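Local atomic coordinates of pyroglutamyl-peptidase I (Fervidobacterium islandicum, PDB entry 6LTQ), a protein that removes N-terminal pyroglutamyl residues from peptides as a pyroglutamyl-peptidase of a thermophilic, keratin-degrading bacterium. Residues R35-I48 and L203-L217. Numbering follows the deposited sequence.
Sequences RIVKRLSKAVFPHI and LELQTKAVRLILENL
Ile36 and Leu40 enter the side of helix 203-215 as knobs into holes, packing two helices that lie on the same face of the central sheet of this alpha/beta peptidase; the axes of helix pieces 35-40 and 203-215 cross at -65°. Ile36 sits among Leu203, Gln206, Thr207 and Val210: its CG1 carries CD1 to Gln206 CB (3.6 Å), while CG2 turns to Val210 CB. One turn on, Leu40 fills the hole made by Thr207, Val210, Arg211 and Leu214, with CD1 3.7 Å from Val210 CG1 and CD2 beside Thr207 CG2. Thr207 serves both knobs. With OG1 beside its backbone N (chi1 -59°), the hydroxyl bonds back to Leu203 O (2.8 Å) from above the carbonyl plane, and CG2 is left facing Leu40 and Arg39 CD. A glycine here would probably leave a gap between Leu40 and the Arg39 chain and take one donor from Leu203 O. At the outer margin, Leu203 CD2 lies over one face of the Arg39 guanidinium, 3.3 Å from CZ. Beyond helix 32-40 the chain continues along helix 203-215 toward its C-terminal end: Phe45 sets CZ 3.9 Å from Leu214 CD1 and meets Glu215 CG edge-on, and Ile48 CD1 reaches Leu214 CD2. His47 NE2 gives Leu214 O a weak, bent bond (3.0 Å, 122°), the acceptor lying in the ring plane. Leu81 of strand 77-83 touches both Ile36 and Val210. The contact is thus chiefly apolar, joined across the segments by a single weak hydrogen bond, so shape fit rather than polar pairing probably sets how the two helices lie together.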
ATOM      1  N   ARG D  35      15.634  -5.132  21.193  1.00 20.14           N
ATOM      2  CA  ARG D  35      15.318  -6.465  21.711  1.00 24.72           C
ATOM      3  C   ARG D  35      16.193  -7.546  21.087  1.00 28.15           C
ATOM      4  O   ARG D  35      16.651  -8.453  21.791  1.00 27.53           O
ATOM      5  CB  ARG D  35      13.850  -6.808  21.474  1.00 26.30           C
ATOM      6  CG  ARG D  35      12.895  -5.875  22.149  1.00 39.06           C
ATOM      7  CD  ARG D  35      12.624  -6.307  23.574  1.00 47.94           C
ATOM      8  NE  ARG D  35      12.132  -7.677  23.641  1.00 46.37           N
ATOM      9  CZ  ARG D  35      10.845  -8.002  23.668  1.00 65.75           C
ATOM     10  NH1 ARG D  35      10.484  -9.278  23.736  1.00 73.28           N
ATOM     11  NH2 ARG D  35       9.917  -7.051  23.623  1.00 55.08           N
ATOM     12  N   ILE D  36      16.433  -7.482  19.770  1.00 28.25           N
ATOM     13  CA  ILE D  36      17.283  -8.484  19.118  1.00 19.83           C
ATOM     14  C   ILE D  36      18.706  -8.411  19.654  1.00 24.90           C
ATOM     15  O   ILE D  36      19.370  -9.439  19.852  1.00 21.01           O
ATOM     16  CB  ILE D  36      17.282  -8.313  17.586  1.00 20.76           C
ATOM     17  CG1 ILE D  36      15.906  -8.575  16.980  1.00 20.29           C
ATOM     18  CG2 ILE D  36      18.327  -9.244  16.929  1.00 19.57           C
ATOM     19  CD1 ILE D  36      15.900  -8.305  15.464  1.00 19.95           C
ATOM     20  N   VAL D  37      19.220  -7.191  19.828  1.00 19.43           N
ATOM     21  CA  VAL D  37      20.583  -7.037  20.320  1.00 22.53           C
ATOM     22  C   VAL D  37      20.700  -7.648  21.718  1.00 31.61           C
ATOM     23  O   VAL D  37      21.644  -8.397  22.008  1.00 25.31           O
ATOM     24  CB  VAL D  37      20.993  -5.553  20.309  1.00 24.14           C
ATOM     25  CG1 VAL D  37      22.293  -5.358  21.112  1.00 27.51           C
ATOM     26  CG2 VAL D  37      21.192  -5.044  18.872  1.00 21.08           C
ATOM     27  N   LYS D  38      19.716  -7.371  22.579  1.00 29.45           N
ATOM     28  CA  LYS D  38      19.696  -7.968  23.917  1.00 30.49           C
ATOM     29  C   LYS D  38      19.619  -9.481  23.827  1.00 30.01           C
ATOM     30  O   LYS D  38      20.301 -10.192  24.571  1.00 39.84           O
ATOM     31  CB  LYS D  38      18.515  -7.430  24.734  1.00 34.89           C
ATOM     32  CG  LYS D  38      18.584  -5.942  25.080  1.00 40.31           C
ATOM     33  CD  LYS D  38      17.374  -5.522  25.945  1.00 63.02           C
ATOM     34  CE  LYS D  38      16.037  -6.023  25.360  1.00 58.84           C
ATOM     35  NZ  LYS D  38      14.827  -5.407  25.989  1.00 66.46           N
ATOM     36  N   ARG D  39      18.780 -10.000  22.931  1.00 31.88           N
ATOM     37  CA  ARG D  39      18.662 -11.448  22.807  1.00 32.56           C
ATOM     38  C   ARG D  39      19.974 -12.091  22.363  1.00 36.21           C
ATOM     39  O   ARG D  39      20.349 -13.153  22.865  1.00 37.93           O
ATOM     40  CB  ARG D  39      17.529 -11.804  21.847  1.00 34.07           C
ATOM     41  CG  ARG D  39      17.292 -13.288  21.747  1.00 41.93           C
ATOM     42  CD  ARG D  39      15.895 -13.574  21.250  1.00 48.43           C
ATOM     43  NE  ARG D  39      14.892 -13.355  22.285  1.00 52.66           N
ATOM     44  CZ  ARG D  39      13.616 -13.698  22.154  1.00 59.32           C
ATOM     45  NH1 ARG D  39      13.198 -14.272  21.030  1.00 48.60           N
ATOM     46  NH2 ARG D  39      12.757 -13.465  23.137  1.00 47.75           N
ATOM     47  N   LEU D  40      20.674 -11.473  21.420  1.00 26.61           N
ATOM     48  CA  LEU D  40      21.883 -12.045  20.849  1.00 26.87           C
ATOM     49  C   LEU D  40      23.124 -11.744  21.694  1.00 35.82           C
ATOM     50  O   LEU D  40      24.229 -12.228  21.359  1.00 34.42           O
ATOM     51  CB  LEU D  40      22.060 -11.574  19.410  1.00 26.99           C
ATOM     52  CG  LEU D  40      21.056 -12.190  18.424  1.00 23.87           C
ATOM     53  CD1 LEU D  40      21.332 -11.791  16.962  1.00 19.45           C
ATOM     54  CD2 LEU D  40      20.943 -13.731  18.542  1.00 28.96           C
ATOM     55  N   SER D  41      22.947 -10.917  22.748  1.00 34.29           N
ATOM     56  CA  SER D  41      23.906 -10.631  23.824  1.00 45.64           C
ATOM     57  C   SER D  41      24.733 -11.839  24.244  1.00 45.54           C
ATOM     58  O   SER D  41      25.952 -11.675  24.397  1.00 50.77           O
ATOM     59  CB  SER D  41      23.109 -10.150  25.073  1.00 51.23           C
ATOM     60  OG  SER D  41      22.844  -8.725  25.116  1.00 63.06           O
ATOM     61  N   LYS D  42      24.147 -13.042  24.143  1.00 57.86           N
ATOM     62  CA  LYS D  42      24.783 -14.330  24.455  1.00 67.34           C
ATOM     63  C   LYS D  42      25.504 -14.881  23.209  1.00 64.89           C
ATOM     64  O   LYS D  42      25.056 -15.808  22.518  1.00 63.62           O
ATOM     65  CB  LYS D  42      23.699 -15.271  24.954  1.00 62.51           C
ATOM     66  CG  LYS D  42      22.572 -14.449  25.688  1.00 61.79           C
ATOM     67  CD  LYS D  42      21.542 -15.385  26.313  1.00 71.57           C
ATOM     68  CE  LYS D  42      20.304 -14.681  26.893  1.00 71.67           C
ATOM     69  NZ  LYS D  42      20.180 -14.918  28.369  1.00 74.93           N
ATOM     70  N   ALA D  43      26.677 -14.295  22.945  1.00 69.03           N
ATOM     71  CA  ALA D  43      27.356 -14.418  21.651  1.00 61.40           C
ATOM     72  C   ALA D  43      28.118 -15.742  21.578  1.00 71.43           C
ATOM     73  O   ALA D  43      29.336 -15.818  21.732  1.00 81.32           O
ATOM     74  CB  ALA D  43      28.290 -13.229  21.439  1.00 55.41           C
ATOM     75  N   VAL D  44      27.354 -16.794  21.290  1.00 68.76           N
ATOM     76  CA  VAL D  44      27.936 -18.122  21.101  1.00 69.61           C
ATOM     77  C   VAL D  44      28.131 -18.279  19.597  1.00 62.86           C
ATOM     78  O   VAL D  44      27.404 -18.987  18.898  1.00 71.72           O
ATOM     79  CB  VAL D  44      27.055 -19.220  21.711  1.00 60.19           C
ATOM     80  CG1 VAL D  44      27.318 -19.355  23.200  1.00 60.25           C
ATOM     81  CG2 VAL D  44      25.579 -18.939  21.452  1.00 61.51           C
ATOM     82  N   PHE D  45      29.143 -17.576  19.080  1.00 58.98           N
ATOM     83  CA  PHE D  45      29.493 -17.624  17.660  1.00 65.55           C
ATOM     84  C   PHE D  45      30.921 -18.098  17.434  1.00 72.27           C
ATOM     85  O   PHE D  45      31.867 -17.465  17.944  1.00 68.39           O
ATOM     86  CB  PHE D  45      29.274 -16.253  17.024  1.00 68.57           C
ATOM     87  CG  PHE D  45      27.829 -15.910  16.828  1.00 60.19           C
ATOM     88  CD1 PHE D  45      27.123 -16.431  15.757  1.00 47.09           C
ATOM     89  CD2 PHE D  45      27.172 -15.086  17.725  1.00 48.77           C
ATOM     90  CE1 PHE D  45      25.783 -16.126  15.578  1.00 37.06           C
ATOM     91  CE2 PHE D  45      25.835 -14.775  17.555  1.00 41.52           C
ATOM     92  CZ  PHE D  45      25.139 -15.295  16.480  1.00 46.01           C
ATOM     93  N   PRO D  46      31.144 -19.178  16.674  1.00 81.94           N
ATOM     94  CA  PRO D  46      32.492 -19.763  16.584  1.00 76.66           C
ATOM     95  C   PRO D  46      33.502 -18.918  15.824  1.00 68.21           C
ATOM     96  O   PRO D  46      34.708 -19.082  16.046  1.00 71.71           O
ATOM     97  CB  PRO D  46      32.254 -21.094  15.850  1.00 67.64           C
ATOM     98  CG  PRO D  46      30.759 -21.263  15.774  1.00 61.58           C
ATOM     99  CD  PRO D  46      30.188 -19.888  15.810  1.00 70.57           C
ATOM    100  N   HIS D  47      33.066 -18.039  14.929  1.00 49.41           N
ATOM    101  CA  HIS D  47      33.979 -17.344  14.033  1.00 47.43           C
ATOM    102  C   HIS D  47      34.057 -15.837  14.233  1.00 40.43           C
ATOM    103  O   HIS D  47      34.732 -15.162  13.446  1.00 46.78           O
ATOM    104  CB  HIS D  47      33.601 -17.622  12.576  1.00 56.04           C
ATOM    105  CG  HIS D  47      32.267 -17.067  12.185  1.00 69.00           C
ATOM    106  ND1 HIS D  47      31.125 -17.266  12.932  1.00 70.02           N
ATOM    107  CD2 HIS D  47      31.904 -16.279  11.148  1.00 63.77           C
ATOM    108  CE1 HIS D  47      30.108 -16.653  12.350  1.00 62.46           C
ATOM    109  NE2 HIS D  47      30.555 -16.044  11.266  1.00 68.50           N
ATOM    110  N   ILE D  48      33.381 -15.271  15.228  1.00 39.63           N
ATOM    111  CA  ILE D  48      33.360 -13.823  15.378  1.00 36.83           C
ATOM    112  C   ILE D  48      33.447 -13.435  16.844  1.00 39.33           C
ATOM    113  O   ILE D  48      33.044 -14.190  17.738  1.00 42.79           O
ATOM    114  CB  ILE D  48      32.097 -13.179  14.743  1.00 39.37           C
ATOM    115  CG1 ILE D  48      30.831 -13.613  15.483  1.00 48.76           C
ATOM    116  CG2 ILE D  48      31.998 -13.493  13.240  1.00 34.49           C
ATOM    117  CD1 ILE D  48      29.543 -13.019  14.908  1.00 45.34           C
ATOM    118  N   LEU D 203       9.426 -11.459  17.021  1.00 16.01           N
ATOM    119  CA  LEU D 203      10.803 -11.329  17.497  1.00 16.64           C
ATOM    120  C   LEU D 203      11.606 -12.578  17.174  1.00 14.46           C
ATOM    121  O   LEU D 203      12.785 -12.496  16.784  1.00 18.29           O
ATOM    122  CB  LEU D 203      10.812 -11.071  19.009  1.00 16.53           C
ATOM    123  CG  LEU D 203      12.212 -10.927  19.626  1.00 20.65           C
ATOM    124  CD1 LEU D 203      12.940  -9.672  19.092  1.00 18.17           C
ATOM    125  CD2 LEU D 203      12.100 -10.888  21.147  1.00 29.40           C
ATOM    126  N   GLU D 204      10.979 -13.753  17.294  1.00 15.33           N
ATOM    127  CA  GLU D 204      11.699 -14.990  17.027  1.00 17.58           C
ATOM    128  C   GLU D 204      12.219 -15.041  15.590  1.00 19.89           C
ATOM    129  O   GLU D 204      13.391 -15.365  15.348  1.00 15.32           O
ATOM    130  CB  GLU D 204      10.802 -16.195  17.343  1.00 23.62           C
ATOM    131  CG  GLU D 204      10.150 -16.141  18.752  1.00 37.29           C
ATOM    132  CD  GLU D 204       8.822 -15.362  18.795  1.00 51.68           C
ATOM    133  OE1 GLU D 204       7.773 -15.930  18.402  1.00 58.36           O
ATOM    134  OE2 GLU D 204       8.803 -14.199  19.252  1.00 32.08           O
ATOM    135  N   LEU D 205      11.376 -14.674  14.625  1.00 13.96           N
ATOM    136  CA  LEU D 205      11.809 -14.726  13.229  1.00 18.85           C
ATOM    137  C   LEU D 205      12.818 -13.623  12.914  1.00 13.67           C
ATOM    138  O   LEU D 205      13.803 -13.865  12.202  1.00 15.52           O
ATOM    139  CB  LEU D 205      10.593 -14.642  12.294  1.00 14.62           C
ATOM    140  CG  LEU D 205      10.898 -14.877  10.808  1.00 20.16           C
ATOM    141  CD1 LEU D 205      11.562 -16.242  10.560  1.00 17.58           C
ATOM    142  CD2 LEU D 205       9.623 -14.710   9.951  1.00 21.42           C
ATOM    143  N   GLN D 206      12.613 -12.413  13.447  1.00 13.01           N
ATOM    144  CA  GLN D 206      13.597 -11.348  13.236  1.00 12.70           C
ATOM    145  C   GLN D 206      14.952 -11.730  13.830  1.00 20.01           C
ATOM    146  O   GLN D 206      16.004 -11.472  13.234  1.00 15.68           O
ATOM    147  CB  GLN D 206      13.128 -10.034  13.860  1.00 15.39           C
ATOM    148  CG  GLN D 206      11.850  -9.466  13.292  1.00 15.35           C
ATOM    149  CD  GLN D 206      11.695  -8.019  13.648  1.00 17.02           C
ATOM    150  OE1 GLN D 206      12.686  -7.298  13.810  1.00 20.02           O
ATOM    151  NE2 GLN D 206      10.456  -7.574  13.785  1.00 12.61           N
ATOM    152  N   THR D 207      14.941 -12.329  15.023  1.00 20.20           N
ATOM    153  CA  THR D 207      16.191 -12.762  15.640  1.00 17.72           C
ATOM    154  C   THR D 207      16.860 -13.840  14.803  1.00 17.63           C
ATOM    155  O   THR D 207      18.082 -13.813  14.591  1.00 19.07           O
ATOM    156  CB  THR D 207      15.919 -13.246  17.063  1.00 18.16           C
ATOM    157  OG1 THR D 207      15.335 -12.175  17.814  1.00 20.70           O
ATOM    158  CG2 THR D 207      17.209 -13.675  17.742  1.00 16.45           C
ATOM    159  N   LYS D 208      16.074 -14.783  14.290  1.00 18.86           N
ATOM    160  CA  LYS D 208      16.637 -15.798  13.415  1.00 21.23           C
ATOM    161  C   LYS D 208      17.284 -15.161  12.186  1.00 20.29           C
ATOM    162  O   LYS D 208      18.367 -15.586  11.749  1.00 15.76           O
ATOM    163  CB  LYS D 208      15.554 -16.806  13.018  1.00 19.48           C
ATOM    164  CG  LYS D 208      16.030 -17.850  12.022  1.00 19.33           C
ATOM    165  CD  LYS D 208      14.951 -18.897  11.706  1.00 23.38           C
ATOM    166  CE  LYS D 208      15.433 -19.908  10.669  1.00 34.28           C
ATOM    167  NZ  LYS D 208      14.420 -20.969  10.360  1.00 30.01           N
ATOM    168  N   ALA D 209      16.657 -14.123  11.625  1.00 14.55           N
ATOM    169  CA  ALA D 209      17.229 -13.501  10.436  1.00 18.37           C
ATOM    170  C   ALA D 209      18.597 -12.896  10.737  1.00 17.63           C
ATOM    171  O   ALA D 209      19.567 -13.126  10.006  1.00 16.89           O
ATOM    172  CB  ALA D 209      16.278 -12.438   9.888  1.00 16.24           C
ATOM    173  N   VAL D 210      18.694 -12.133  11.827  1.00 19.90           N
ATOM    174  CA  VAL D 210      19.961 -11.502  12.175  1.00 15.76           C
ATOM    175  C   VAL D 210      20.990 -12.563  12.552  1.00 20.43           C
ATOM    176  O   VAL D 210      22.175 -12.449  12.205  1.00 20.44           O
ATOM    177  CB  VAL D 210      19.749 -10.469  13.292  1.00 27.29           C
ATOM    178  CG1 VAL D 210      21.092  -9.901  13.761  1.00 23.26           C
ATOM    179  CG2 VAL D 210      18.836  -9.330  12.772  1.00 16.98           C
ATOM    180  N   ARG D 211      20.547 -13.620  13.243  1.00 21.10           N
ATOM    181  CA  ARG D 211      21.428 -14.746  13.568  1.00 22.34           C
ATOM    182  C   ARG D 211      22.023 -15.349  12.308  1.00 23.62           C
ATOM    183  O   ARG D 211      23.237 -15.569  12.222  1.00 23.54           O
ATOM    184  CB  ARG D 211      20.629 -15.751  14.410  1.00 23.50           C
ATOM    185  CG  ARG D 211      21.355 -16.981  14.983  1.00 44.41           C
ATOM    186  CD  ARG D 211      20.602 -18.263  14.912  1.00 51.29           C
ATOM    187  NE  ARG D 211      19.328 -18.152  15.630  1.00 66.09           N
ATOM    188  CZ  ARG D 211      18.419 -19.106  15.869  1.00 66.02           C
ATOM    189  NH1 ARG D 211      18.663 -20.393  15.674  1.00 72.94           N
ATOM    190  NH2 ARG D 211      17.278 -18.753  16.530  1.00 62.72           N
ATOM    191  N   LEU D 212      21.196 -15.525  11.282  1.00 24.91           N
ATOM    192  CA  LEU D 212      21.675 -16.104  10.035  1.00 16.56           C
ATOM    193  C   LEU D 212      22.676 -15.200   9.329  1.00 23.90           C
ATOM    194  O   LEU D 212      23.584 -15.691   8.643  1.00 25.41           O
ATOM    195  CB  LEU D 212      20.503 -16.416   9.100  1.00 17.47           C
ATOM    196  CG  LEU D 212      19.689 -17.671   9.431  1.00 26.11           C
ATOM    197  CD1 LEU D 212      18.304 -17.629   8.751  1.00 23.07           C
ATOM    198  CD2 LEU D 212      20.468 -18.927   9.025  1.00 26.93           C
ATOM    199  N   ILE D 213      22.485 -13.881   9.407  1.00 16.90           N
ATOM    200  CA  ILE D 213      23.461 -12.978   8.804  1.00 19.36           C
ATOM    201  C   ILE D 213      24.809 -13.134   9.504  1.00 24.55           C
ATOM    202  O   ILE D 213      25.859 -13.258   8.862  1.00 23.76           O
ATOM    203  CB  ILE D 213      22.971 -11.521   8.853  1.00 20.63           C
ATOM    204  CG1 ILE D 213      21.701 -11.320   8.000  1.00 15.35           C
ATOM    205  CG2 ILE D 213      24.087 -10.578   8.376  1.00 18.57           C
ATOM    206  CD1 ILE D 213      21.052  -9.965   8.229  1.00 15.40           C
ATOM    207  N   LEU D 214      24.785 -13.142  10.839  1.00 24.13           N
ATOM    208  CA  LEU D 214      26.016 -13.281  11.614  1.00 25.95           C
ATOM    209  C   LEU D 214      26.687 -14.620  11.352  1.00 28.76           C
ATOM    210  O   LEU D 214      27.915 -14.688  11.215  1.00 35.20           O
ATOM    211  CB  LEU D 214      25.715 -13.122  13.100  1.00 25.76           C
ATOM    212  CG  LEU D 214      25.304 -11.722  13.551  1.00 22.78           C
ATOM    213  CD1 LEU D 214      24.715 -11.765  14.962  1.00 26.36           C
ATOM    214  CD2 LEU D 214      26.472 -10.717  13.443  1.00 20.65           C
ATOM    215  N   GLU D 215      25.899 -15.698  11.253  1.00 30.07           N
ATOM    216  CA  GLU D 215      26.478 -17.020  11.039  1.00 30.27           C
ATOM    217  C   GLU D 215      27.116 -17.166   9.665  1.00 40.71           C
ATOM    218  O   GLU D 215      27.986 -18.024   9.497  1.00 33.99           O
ATOM    219  CB  GLU D 215      25.422 -18.117  11.190  1.00 28.14           C
ATOM    220  CG  GLU D 215      25.059 -18.476  12.610  1.00 31.51           C
ATOM    221  CD  GLU D 215      23.930 -19.496  12.674  1.00 37.10           C
ATOM    222  OE1 GLU D 215      23.440 -19.908  11.602  1.00 37.79           O
ATOM    223  OE2 GLU D 215      23.488 -19.834  13.790  1.00 37.46           O
ATOM    224  N   ASN D 216      26.705 -16.371   8.674  1.00 25.69           N
ATOM    225  CA  ASN D 216      27.165 -16.581   7.305  1.00 31.49           C
ATOM    226  C   ASN D 216      27.989 -15.410   6.770  1.00 27.44           C
ATOM    227  O   ASN D 216      28.159 -15.281   5.554  1.00 26.44           O
ATOM    228  CB  ASN D 216      25.965 -16.868   6.399  1.00 26.50           C
ATOM    229  CG  ASN D 216      25.327 -18.202   6.710  1.00 36.04           C
ATOM    230  OD1 ASN D 216      25.774 -19.236   6.218  1.00 33.27           O
ATOM    231  ND2 ASN D 216      24.283 -18.191   7.548  1.00 25.71           N
ATOM    232  N   LEU D 217      28.540 -14.593   7.671  1.00 28.42           N
ATOM    233  CA  LEU D 217      29.146 -13.320   7.300  1.00 28.43           C
ATOM    234  C   LEU D 217      30.258 -13.492   6.276  1.00 33.97           C
ATOM    235  O   LEU D 217      30.466 -12.620   5.425  1.00 32.55           O
ATOM    236  CB  LEU D 217      29.682 -12.634   8.554  1.00 34.45           C
ATOM    237  CG  LEU D 217      29.615 -11.114   8.657  1.00 43.15           C
ATOM    238  CD1 LEU D 217      28.393 -10.562   7.940  1.00 28.19           C
ATOM    239  CD2 LEU D 217      29.584 -10.726  10.116  1.00 46.58           C
TER